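Side-chain contacts in alginate biosynthesis protein AlgJ (Pseudomonas putida, PDB 4O8V), which probably works with membrane partners to add acetyl groups to the mannuronate residues of alginate in the periplasm: residues Gly127-Ala132 / Gln187-Arg192; Asn226-Leu231 / Ser237-Tyr242. All blocks are in the same frame, centred on the assembly; numbering follows the deposited sequence.

Contact 1: residues Gly127-Ala132 / Gln187-Arg192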
loop_
_atom_site.group_PDB
_atom_site.type_symbol
_atom_site.label_atom_id
_atom_site.label_comp_id
_atom_site.label_asym_id
_atom_site.label_seq_id
_atom_site.Cartn_x
_atom_site.Cartn_y
_atom_site.Cartn_z
ATOM N N GLY A 127 -1.617 -8.415 -9.174
ATOM C CA GLY A 127 -0.825 -8.314 -7.964
ATOM C C GLY A 127 -1.654 -7.800 -6.792
ATOM O O GLY A 127 -1.576 -8.300 -5.663
ATOM N N ALA A 128 -2.455 -6.782 -7.065
ATOM C CA ALA A 128 -3.305 -6.208 -6.019
ATOM C C ALA A 128 -4.370 -7.225 -5.574
ATOM O O ALA A 128 -4.766 -7.284 -4.420
ATOM C CB ALA A 128 -3.944 -4.907 -6.514
ATOM N N GLU A 129 -4.805 -8.065 -6.496
ATOM C CA GLU A 129 -5.836 -9.034 -6.191
ATOM C C GLU A 129 -5.273 -10.123 -5.263
ATOM O O GLU A 129 -5.953 -10.570 -4.334
ATOM C CB GLU A 129 -6.383 -9.626 -7.497
ATOM C CG GLU A 129 -7.430 -10.709 -7.317
ATOM C CD GLU A 129 -7.847 -11.300 -8.646
ATOM O OE1 GLU A 129 -7.104 -12.147 -9.188
ATOM O OE2 GLU A 129 -8.902 -10.887 -9.166
ATOM N N VAL A 130 -4.041 -10.557 -5.531
ATOM C CA VAL A 130 -3.340 -11.485 -4.652
ATOM C C VAL A 130 -3.227 -10.912 -3.234
ATOM O O VAL A 130 -3.527 -11.612 -2.246
ATOM C CB VAL A 130 -1.937 -11.820 -5.213
ATOM C CG1 VAL A 130 -1.116 -12.592 -4.189
ATOM C CG2 VAL A 130 -2.087 -12.613 -6.498
ATOM N N ALA A 131 -2.852 -9.636 -3.138
ATOM C CA ALA A 131 -2.758 -8.960 -1.834
ATOM C C ALA A 131 -4.126 -8.927 -1.152
ATOM O O ALA A 131 -4.255 -9.281 0.034
ATOM C CB ALA A 131 -2.185 -7.538 -1.992
ATOM N N ALA A 132 -5.165 -8.538 -1.883
ATOM C CA ALA A 132 -6.519 -8.537 -1.306
ATOM C C ALA A 132 -6.941 -9.918 -0.819
ATOM O O ALA A 132 -7.596 -10.046 0.226
ATOM C CB ALA A 132 -7.537 -8.014 -2.313
ATOM N N GLN A 187 -4.531 -4.370 -18.089
ATOM C CA GLN A 187 -5.873 -4.898 -18.261
ATOM C C GLN A 187 -6.859 -4.130 -17.375
ATOM O O GLN A 187 -6.634 -3.962 -16.183
ATOM C CB GLN A 187 -5.937 -6.387 -17.917
ATOM C CG GLN A 187 -7.296 -6.986 -18.200
ATOM C CD GLN A 187 -7.389 -8.452 -17.828
ATOM O OE1 GLN A 187 -7.212 -8.826 -16.665
ATOM N NE2 GLN A 187 -7.681 -9.286 -18.813
ATOM N N LYS A 188 -7.927 -3.634 -17.975
ATOM C CA LYS A 188 -8.979 -2.989 -17.204
ATOM C C LYS A 188 -9.700 -4.041 -16.364
ATOM O O LYS A 188 -10.069 -5.092 -16.878
ATOM C CB LYS A 188 -9.982 -2.284 -18.133
ATOM C CG LYS A 188 -11.018 -1.456 -17.379
ATOM C CD LYS A 188 -12.120 -0.960 -18.302
ATOM C CE LYS A 188 -13.227 -0.278 -17.518
ATOM N NZ LYS A 188 -12.680 0.690 -16.526
ATOM N N ARG A 189 -9.918 -3.775 -15.079
ATOM C CA ARG A 189 -10.733 -4.691 -14.277
ATOM C C ARG A 189 -11.619 -3.919 -13.326
ATOM O O ARG A 189 -11.138 -3.075 -12.561
ATOM C CB ARG A 189 -9.851 -5.686 -13.515
ATOM C CG ARG A 189 -9.607 -6.977 -14.302
ATOM C CD ARG A 189 -8.353 -7.715 -13.847
ATOM N NE ARG A 189 -8.317 -7.901 -12.401
ATOM C CZ ARG A 189 -8.848 -8.932 -11.752
ATOM N NH1 ARG A 189 -9.478 -9.903 -12.411
ATOM N NH2 ARG A 189 -8.746 -8.988 -10.430
ATOM N N THR A 190 -12.915 -4.208 -13.401
ATOM C CA THR A 190 -13.938 -3.506 -12.643
ATOM C C THR A 190 -14.777 -4.471 -11.801
ATOM O O THR A 190 -15.080 -5.586 -12.224
ATOM C CB THR A 190 -14.853 -2.700 -13.578
ATOM O OG1 THR A 190 -15.382 -3.563 -14.581
ATOM C CG2 THR A 190 -14.063 -1.598 -14.279
ATOM N N THR A 191 -15.171 -4.021 -10.611
ATOM C CA THR A 191 -15.903 -4.855 -9.670
ATOM C C THR A 191 -17.260 -4.233 -9.366
ATOM O O THR A 191 -17.357 -3.028 -9.158
ATOM C CB THR A 191 -15.109 -5.035 -8.366
ATOM O OG1 THR A 191 -13.834 -5.634 -8.663
ATOM C CG2 THR A 191 -15.888 -5.908 -7.365
ATOM N N ARG A 192 -18.302 -5.055 -9.354
ATOM C CA ARG A 192 -19.644 -4.574 -9.076
ATOM C C ARG A 192 -20.344 -5.511 -8.098
ATOM O O ARG A 192 -20.092 -6.715 -8.102
ATOM C CB ARG A 192 -20.444 -4.476 -10.375
ATOM C CG ARG A 192 -20.580 -5.824 -11.071
ATOM C CD ARG A 192 -21.188 -5.730 -12.457
ATOM N NE ARG A 192 -21.136 -7.023 -13.136
ATOM C CZ ARG A 192 -21.999 -8.014 -12.928
ATOM N NH1 ARG A 192 -22.996 -7.864 -12.058
ATOM N NH2 ARG A 192 -21.870 -9.156 -13.592
#
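Glu129 holds its CG trans to the backbone N (chi1 177°) and runs on extended to CD, a shape that carries the carboxylate away from the helix toward Arg189. The arginine does the opposite: its chain folds at chi3 (50°), which turns the guanidinium toward the Glu129 carboxylate. The two side chains meet roughly at right angles, bridging backbones whose CA atoms, Glu129 CA and Arg189 CA, are 10.4 Å apart.

The salt bridge runs between Glu129 OE2 and Arg189 NH2. Its modelled length of 2.3 Å is too short to take literally, all the more because Arg189 was deposited in two conformers; the pairing is plausible, the exact separation doubtful. In this conformer OE2 comes in at the edge of the guanidinium, close to its plane, but the carboxylate plane is turned 84° from that of the guanidinium. The acid therefore does not offer both oxygens in a flat, side-by-side pairing: Glu129 OE1 stays 3.8 Å from Arg189 NH2. On the arginine side, NH1 is also a more distant neighbour, modelled 3.4 Å from Glu129 OE2.

In the SGNH-like fold, this pairing, if the modelled conformer is right, would link helix 125-141, which begins shortly after the Asp120 and His122 predicted to be catalytic, to strand 184-193. That strand belongs to a two-stranded antiparallel sheet with 152-162, distinct from the parallel sheet of the domain.

The arginine's side chain also touches Thr154 on the partner strand. Two residues further on, Thr191 OG1 is hydrogen-bonded to Thr154 OG1, while Arg192 makes a salt bridge to Glu155. The Glu129-Arg189 pair itself sits at the surface with both residues partly exposed, so solvent should weaken the attraction between the charges.

Contact 2: residues Asn226-Leu231 / Ser237-Tyr242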
loop_
_atom_site.group_PDB
_atom_site.type_symbol
_atom_site.label_atom_id
_atom_site.label_comp_id
_atom_site.label_asym_id
_atom_site.label_seq_id
_atom_site.Cartn_x
_atom_site.Cartn_y
_atom_site.Cartn_z
ATOM N N ASN A 226 -7.429 -1.607 -9.202
ATOM C CA ASN A 226 -8.682 -2.186 -8.688
ATOM C C ASN A 226 -8.528 -2.833 -7.312
ATOM O O ASN A 226 -9.153 -3.863 -7.038
ATOM C CB ASN A 226 -9.255 -3.234 -9.671
ATOM C CG ASN A 226 -10.753 -3.492 -9.450
ATOM O OD1 ASN A 226 -11.528 -2.560 -9.242
ATOM N ND2 ASN A 226 -11.152 -4.764 -9.454
ATOM N N PHE A 227 -7.693 -2.253 -6.447
ATOM C CA PHE A 227 -7.489 -2.839 -5.125
ATOM C C PHE A 227 -8.770 -2.771 -4.285
ATOM O O PHE A 227 -9.094 -3.733 -3.571
ATOM C CB PHE A 227 -6.335 -2.149 -4.404
ATOM C CG PHE A 227 -5.936 -2.803 -3.106
ATOM C CD1 PHE A 227 -5.778 -4.176 -3.016
ATOM C CD2 PHE A 227 -5.706 -2.021 -1.968
ATOM C CE1 PHE A 227 -5.387 -4.762 -1.826
ATOM C CE2 PHE A 227 -5.304 -2.605 -0.778
ATOM C CZ PHE A 227 -5.156 -3.971 -0.700
ATOM N N LEU A 228 -9.493 -1.653 -4.367
ATOM C CA LEU A 228 -10.780 -1.556 -3.663
ATOM C C LEU A 228 -11.734 -2.686 -4.067
ATOM O O LEU A 228 -12.345 -3.350 -3.220
ATOM C CB LEU A 228 -11.458 -0.209 -3.936
ATOM C CG LEU A 228 -12.786 0.006 -3.206
ATOM C CD1 LEU A 228 -12.537 -0.001 -1.722
ATOM C CD2 LEU A 228 -13.370 1.321 -3.638
ATOM N N GLY A 229 -11.881 -2.879 -5.374
ATOM C CA GLY A 229 -12.808 -3.884 -5.866
ATOM C C GLY A 229 -12.344 -5.265 -5.439
ATOM O O GLY A 229 -13.161 -6.109 -5.055
ATOM N N ALA A 230 -11.032 -5.487 -5.505
ATOM C CA ALA A 230 -10.477 -6.801 -5.171
ATOM C C ALA A 230 -10.764 -7.127 -3.693
ATOM O O ALA A 230 -11.097 -8.261 -3.343
ATOM C CB ALA A 230 -8.987 -6.845 -5.464
ATOM N N LEU A 231 -10.668 -6.114 -2.839
ATOM C CA LEU A 231 -10.997 -6.250 -1.423
ATOM C C LEU A 231 -12.487 -6.536 -1.191
ATOM O O LEU A 231 -12.828 -7.425 -0.421
ATOM C CB LEU A 231 -10.599 -4.978 -0.647
ATOM C CG LEU A 231 -9.124 -4.819 -0.290
ATOM C CD1 LEU A 231 -8.825 -3.417 0.277
ATOM C CD2 LEU A 231 -8.717 -5.948 0.681
ATOM N N SER A 237 -17.696 -8.021 1.202
ATOM C CA SER A 237 -18.146 -6.882 2.008
ATOM C C SER A 237 -18.033 -5.559 1.257
ATOM O O SER A 237 -17.125 -5.388 0.442
ATOM C CB SER A 237 -17.325 -6.787 3.292
ATOM O OG SER A 237 -17.723 -5.664 4.064
ATOM N N ASP A 238 -18.950 -4.623 1.491
ATOM C CA ASP A 238 -18.734 -3.303 0.906
ATOM C C ASP A 238 -17.531 -2.708 1.623
ATOM O O ASP A 238 -17.222 -3.085 2.755
ATOM C CB ASP A 238 -19.968 -2.395 1.023
ATOM C CG ASP A 238 -19.880 -1.166 0.111
ATOM O OD1 ASP A 238 -18.964 -1.093 -0.737
ATOM O OD2 ASP A 238 -20.747 -0.275 0.228
ATOM N N VAL A 239 -16.830 -1.818 0.933
ATOM C CA VAL A 239 -15.621 -1.177 1.434
ATOM C C VAL A 239 -15.631 0.276 0.983
ATOM O O VAL A 239 -15.889 0.551 -0.194
ATOM C CB VAL A 239 -14.307 -1.851 0.915
ATOM C CG1 VAL A 239 -13.094 -1.154 1.520
ATOM C CG2 VAL A 239 -14.267 -3.338 1.236
ATOM N N ALA A 240 -15.365 1.206 1.902
ATOM C CA ALA A 240 -15.263 2.610 1.521
ATOM C C ALA A 240 -13.795 3.008 1.352
ATOM O O ALA A 240 -12.939 2.599 2.143
ATOM C CB ALA A 240 -15.945 3.505 2.562
ATOM N N ASN A 241 -13.508 3.799 0.321
ATOM C CA ASN A 241 -12.124 4.180 0.017
ATOM C C ASN A 241 -11.805 5.597 0.498
ATOM O O ASN A 241 -12.414 6.561 0.048
ATOM C CB ASN A 241 -11.841 4.086 -1.476
ATOM C CG ASN A 241 -10.360 3.935 -1.768
ATOM O OD1 ASN A 241 -9.530 4.083 -0.864
ATOM N ND2 ASN A 241 -10.015 3.614 -3.024
ATOM N N TYR A 242 -10.857 5.705 1.422
ATOM C CA TYR A 242 -10.350 7.007 1.849
ATOM C C TYR A 242 -8.861 7.183 1.532
ATOM O O TYR A 242 -8.198 8.059 2.100
ATOM C CB TYR A 242 -10.596 7.193 3.346
ATOM C CG TYR A 242 -12.050 7.041 3.713
ATOM C CD1 TYR A 242 -12.920 8.123 3.620
ATOM C CD2 TYR A 242 -12.557 5.826 4.150
ATOM C CE1 TYR A 242 -14.252 7.998 3.949
ATOM C CE2 TYR A 242 -13.907 5.694 4.499
ATOM C CZ TYR A 242 -14.740 6.780 4.386
ATOM O OH TYR A 242 -16.070 6.665 4.717
#
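Leu228 reaches from the first turn of helix 227-235 to the strand beside it, meeting both Val239 and Asn241. Its CB starts 4.2 Å from Asn241 ND2, a loose approach to the amide end. With CG anti to the backbone N (chi1 -178°), the fork is carried outward over the strand, where its two methyls divide the work. CD1 goes to the valine, 3.5 Å from Val239 CG1, a tight carbon-carbon contact, and lies near Val239 CB as well, the two side chains running past one another head to tail. CD2 turns to the asparagine and rests 3.8 Å from Asn241 CB, on the aliphatic root of that side chain, with Asn241 ND2 a little farther off.

One turn on, Leu231 takes up the other branch of the valine more loosely, with 4.4 Å between Leu231 CB and Val239 CG2. Val239 thus presents one methyl to each leucine. Leu231 also sends its CD1 back over a face of the Phe227 ring, lying 3.7 Å over the ring plane, nearer its rim than its centre.

The polar end of Asn241 has its partners outside the two segments: OD1 accepts from Ala243 N, and ND2 donates to Ser220 O, close along the chain to the probable nucleophile Ser218. No hydrogen bond joins helix and strand here; the interface is apolar packing.

The short helix and strand axes run nearly antiparallel, at 166° and 8.9 Å apart. Strand 212-215, this helix and the neighbouring parallel strand 239-241 form a beta-alpha-beta crossover, the unit from which the three-layer alpha/beta/alpha fold of SGNH hydrolases is built.

How the contacts relate
Contacts 1 and 2 follow one another along the chain, with their centres 10 Å apart, and helix 227-235 brings them together. The start of the helix and the N-cap residue before it touch both segments of contact 1: Asn226 ND2 lies 2.9 Å from Thr191 OG1, probably a hydrogen bond, and Phe227 CD1 is 3.6 Å from Ala128 O. The helix therefore packs against helix 125-141 and the two-stranded sheet while its Leu228 and Leu231 meet the edge strand of the parallel sheet. Contact 1 is away from the predicted catalytic residues. Contact 2 is nearer, the Asn241 side chain being about 10 Å from that of Ser218 and about 12 Å from that of His122.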